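Local coordinates for HutD family protein (PDB 1YLL), which is of unknown biochemical function but belongs to the HutD family, whose cupin-type beta-barrel fold it shares, at residues L144-L155 and W180-C191. Residues are numbered along the deposited sequence; the frame is centred on the assembly and turned at random.
Sequences LFAQQDGVAISL and WRLTAHEPAWVC
Leu155 swings its CG to the far side from its own N (chi1 169°), which lays CD1 over one face of Trp180, whose own CG stands anti to its carbonyl carbon (chi1 -65°). The methyl makes a CH-pi contact, 3.9 Å from CD1 to the centroid of the Trp180 six-membered ring and almost on its normal, while Ile153 CG2 meets the ring edge near its plane. The segments are two neighbouring corners of a cupin-type beta-barrel: both leave one antiparallel sheet, turn, and pair again in another. Strand 151-155 runs against 180-184 through paired backbone bonds, Ala152 with Thr183 and Ser154 with Arg181; past the turns, Phe145 pairs with Cys191, and the register has slipped by one residue. Gly150 and Val151 both face Leu163 of strand 158-163, forming a G1 beta bulge where strand 151-155 begins. From there Val151 fills the angle between the sheets: CG1 lies against Leu182 CB, and CG2 packs 3.6 Å from both Ala188 CB and Val190 CG1. From strand 141-146, Leu144 CD1 reaches Val190 CB at 3.9 Å. Beside the 147-150 turn, Trp189 lies alongside Gln147, the two side chains pointing the same way, and Arg88 serves both, hydrogen-bonding Gln147 OE1 and making a cation-pi contact with the indole. Where the two turns face each other, one water ties them, donating to Asp149 O at 2.6 Å and to Glu186 O at 2.8 Å.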
# COMPACT_ATOMS: atom_id res chain seq x y z
N LEU D 144 13.66 10.32 -4.98
CA LEU D 144 12.35 10.91 -5.26
C LEU D 144 12.17 12.08 -4.29
O LEU D 144 11.94 11.88 -3.09
CB LEU D 144 11.25 9.84 -5.07
CG LEU D 144 9.84 10.15 -5.55
CD1 LEU D 144 9.27 11.29 -4.74
CD2 LEU D 144 9.83 10.52 -7.04
N PHE D 145 12.32 13.29 -4.80
CA PHE D 145 12.26 14.50 -4.00
C PHE D 145 10.86 15.10 -4.02
O PHE D 145 10.30 15.27 -5.08
CB PHE D 145 13.22 15.53 -4.60
CG PHE D 145 13.18 16.87 -3.92
CD1 PHE D 145 13.84 17.07 -2.72
CD2 PHE D 145 12.49 17.94 -4.52
CE1 PHE D 145 13.83 18.33 -2.10
CE2 PHE D 145 12.48 19.21 -3.91
CZ PHE D 145 13.13 19.41 -2.73
N ALA D 146 10.29 15.39 -2.85
CA ALA D 146 8.95 15.99 -2.81
C ALA D 146 9.07 17.49 -2.61
O ALA D 146 9.65 17.92 -1.62
CB ALA D 146 8.14 15.40 -1.64
N GLN D 147 8.56 18.30 -3.54
CA GLN D 147 8.64 19.74 -3.33
C GLN D 147 7.51 20.13 -2.37
O GLN D 147 7.67 20.97 -1.47
CB GLN D 147 8.48 20.51 -4.63
CG GLN D 147 8.56 21.98 -4.36
CD GLN D 147 8.25 22.82 -5.55
OE1 GLN D 147 7.62 22.37 -6.50
NE2 GLN D 147 8.68 24.08 -5.49
N GLN D 148 6.36 19.52 -2.57
CA GLN D 148 5.20 19.79 -1.72
C GLN D 148 4.89 18.59 -0.82
O GLN D 148 5.29 17.47 -1.10
CB GLN D 148 4.03 20.19 -2.62
CG GLN D 148 4.35 21.49 -3.36
CD GLN D 148 3.51 21.74 -4.57
OE1 GLN D 148 3.17 22.89 -4.88
NE2 GLN D 148 3.16 20.68 -5.29
N ASP D 149 4.21 18.85 0.29
CA ASP D 149 3.90 17.81 1.26
C ASP D 149 2.80 16.82 0.89
O ASP D 149 1.95 17.10 0.05
CB ASP D 149 3.52 18.47 2.60
CG ASP D 149 3.67 17.53 3.78
OD1 ASP D 149 3.26 16.36 3.67
OD2 ASP D 149 4.19 17.96 4.83
N GLY D 150 2.84 15.65 1.52
CA GLY D 150 1.79 14.68 1.35
C GLY D 150 1.92 13.52 0.39
O GLY D 150 0.93 12.83 0.14
N VAL D 151 3.12 13.27 -0.13
CA VAL D 151 3.26 12.17 -1.07
C VAL D 151 3.61 10.84 -0.43
O VAL D 151 4.66 10.69 0.21
CB VAL D 151 4.31 12.48 -2.15
CG1 VAL D 151 4.46 11.29 -3.10
CG2 VAL D 151 3.88 13.72 -2.94
N ALA D 152 2.74 9.87 -0.63
CA ALA D 152 2.96 8.53 -0.11
C ALA D 152 3.55 7.67 -1.24
O ALA D 152 3.10 7.75 -2.37
CB ALA D 152 1.65 7.92 0.40
N ILE D 153 4.52 6.85 -0.89
CA ILE D 153 5.19 6.00 -1.88
C ILE D 153 5.05 4.52 -1.60
O ILE D 153 5.21 4.07 -0.46
CB ILE D 153 6.72 6.25 -1.91
CG1 ILE D 153 7.03 7.73 -1.99
CG2 ILE D 153 7.32 5.53 -3.10
CD1 ILE D 153 8.54 8.03 -1.86
N SER D 154 4.76 3.75 -2.64
CA SER D 154 4.71 2.32 -2.45
C SER D 154 5.60 1.72 -3.53
O SER D 154 5.74 2.30 -4.60
CB SER D 154 3.28 1.81 -2.55
OG SER D 154 2.83 1.86 -3.88
N LEU D 155 6.23 0.59 -3.21
CA LEU D 155 7.11 -0.13 -4.12
C LEU D 155 6.64 -1.58 -4.14
O LEU D 155 6.54 -2.23 -3.09
CB LEU D 155 8.56 -0.06 -3.62
CG LEU D 155 9.64 -0.94 -4.27
CD1 LEU D 155 9.71 -0.71 -5.78
CD2 LEU D 155 10.99 -0.61 -3.65
N TRP D 180 6.74 1.42 -9.06
CA TRP D 180 6.62 2.54 -8.13
C TRP D 180 5.28 3.24 -8.24
O TRP D 180 4.85 3.58 -9.34
CB TRP D 180 7.70 3.60 -8.41
CG TRP D 180 9.10 3.15 -8.20
CD1 TRP D 180 9.99 2.72 -9.14
CD2 TRP D 180 9.78 3.13 -6.95
NE1 TRP D 180 11.19 2.45 -8.55
CE2 TRP D 180 11.09 2.69 -7.20
CE3 TRP D 180 9.41 3.46 -5.64
CZ2 TRP D 180 12.05 2.56 -6.19
CZ3 TRP D 180 10.37 3.33 -4.61
CH2 TRP D 180 11.66 2.88 -4.90
N ARG D 181 4.63 3.50 -7.10
CA ARG D 181 3.36 4.20 -7.11
C ARG D 181 3.36 5.32 -6.08
O ARG D 181 3.77 5.12 -4.95
CB ARG D 181 2.20 3.23 -6.81
CG ARG D 181 0.84 3.96 -6.86
CD ARG D 181 -0.33 3.05 -6.50
NE ARG D 181 -0.40 1.88 -7.36
CZ ARG D 181 -0.68 1.91 -8.66
NH1 ARG D 181 -0.93 3.07 -9.26
NH2 ARG D 181 -0.70 0.79 -9.36
N LEU D 182 2.93 6.51 -6.48
CA LEU D 182 2.88 7.63 -5.56
C LEU D 182 1.44 8.05 -5.43
O LEU D 182 0.68 8.03 -6.40
CB LEU D 182 3.67 8.82 -6.10
CG LEU D 182 5.10 8.52 -6.52
CD1 LEU D 182 5.69 9.80 -7.09
CD2 LEU D 182 5.91 8.04 -5.37
N THR D 183 1.07 8.47 -4.23
CA THR D 183 -0.29 8.93 -4.00
C THR D 183 -0.26 10.21 -3.17
O THR D 183 0.66 10.43 -2.38
CB THR D 183 -1.09 7.84 -3.28
OG1 THR D 183 -2.41 8.33 -3.03
CG2 THR D 183 -0.43 7.48 -1.99
N ALA D 184 -1.24 11.09 -3.39
CA ALA D 184 -1.31 12.33 -2.65
C ALA D 184 -2.76 12.83 -2.56
O ALA D 184 -3.52 12.66 -3.50
CB ALA D 184 -0.44 13.39 -3.32
N HIS D 185 -3.14 13.43 -1.44
CA HIS D 185 -4.50 13.96 -1.26
C HIS D 185 -4.66 15.29 -1.98
O HIS D 185 -5.62 15.50 -2.73
CB HIS D 185 -4.81 14.13 0.22
CG HIS D 185 -5.07 12.84 0.94
ND1 HIS D 185 -4.33 11.69 0.72
CD2 HIS D 185 -5.99 12.51 1.88
CE1 HIS D 185 -4.78 10.72 1.49
NE2 HIS D 185 -5.79 11.19 2.21
N GLU D 186 -3.72 16.20 -1.73
CA GLU D 186 -3.69 17.51 -2.35
C GLU D 186 -2.56 17.32 -3.37
O GLU D 186 -1.57 16.66 -3.05
CB GLU D 186 -3.33 18.57 -1.30
CG GLU D 186 -3.03 20.00 -1.81
CD GLU D 186 -4.26 20.80 -2.26
OE1 GLU D 186 -5.30 20.76 -1.58
OE2 GLU D 186 -4.16 21.51 -3.30
N PRO D 187 -2.72 17.83 -4.61
CA PRO D 187 -1.69 17.69 -5.65
C PRO D 187 -0.32 18.12 -5.18
O PRO D 187 -0.17 19.17 -4.53
CB PRO D 187 -2.22 18.55 -6.77
CG PRO D 187 -3.71 18.26 -6.68
CD PRO D 187 -3.97 18.37 -5.19
N ALA D 188 0.68 17.32 -5.50
CA ALA D 188 2.02 17.65 -5.04
C ALA D 188 3.01 17.31 -6.12
O ALA D 188 2.92 16.27 -6.77
CB ALA D 188 2.34 16.87 -3.78
N TRP D 189 3.94 18.24 -6.31
CA TRP D 189 4.99 18.09 -7.29
C TRP D 189 6.14 17.34 -6.66
O TRP D 189 6.51 17.61 -5.52
CB TRP D 189 5.48 19.47 -7.72
CG TRP D 189 4.65 20.13 -8.78
CD1 TRP D 189 3.71 21.13 -8.61
CD2 TRP D 189 4.67 19.84 -10.18
NE1 TRP D 189 3.16 21.48 -9.81
CE2 TRP D 189 3.73 20.71 -10.80
CE3 TRP D 189 5.40 18.94 -10.98
CZ2 TRP D 189 3.50 20.69 -12.17
CZ3 TRP D 189 5.16 18.92 -12.34
CH2 TRP D 189 4.22 19.79 -12.93
N VAL D 190 6.68 16.40 -7.42
CA VAL D 190 7.85 15.61 -7.00
C VAL D 190 8.84 15.59 -8.16
O VAL D 190 8.47 15.84 -9.29
CB VAL D 190 7.48 14.12 -6.65
CG1 VAL D 190 6.46 14.09 -5.49
CG2 VAL D 190 6.88 13.44 -7.82
N CYS D 191 10.11 15.32 -7.85
CA CYS D 191 11.10 15.20 -8.91
C CYS D 191 11.69 13.81 -8.77
O CYS D 191 12.25 13.46 -7.71
CB CYS D 191 12.17 16.25 -8.77
SG CYS D 191 13.26 16.30 -10.26
O HOH W 1 -0.30 15.92 -0.68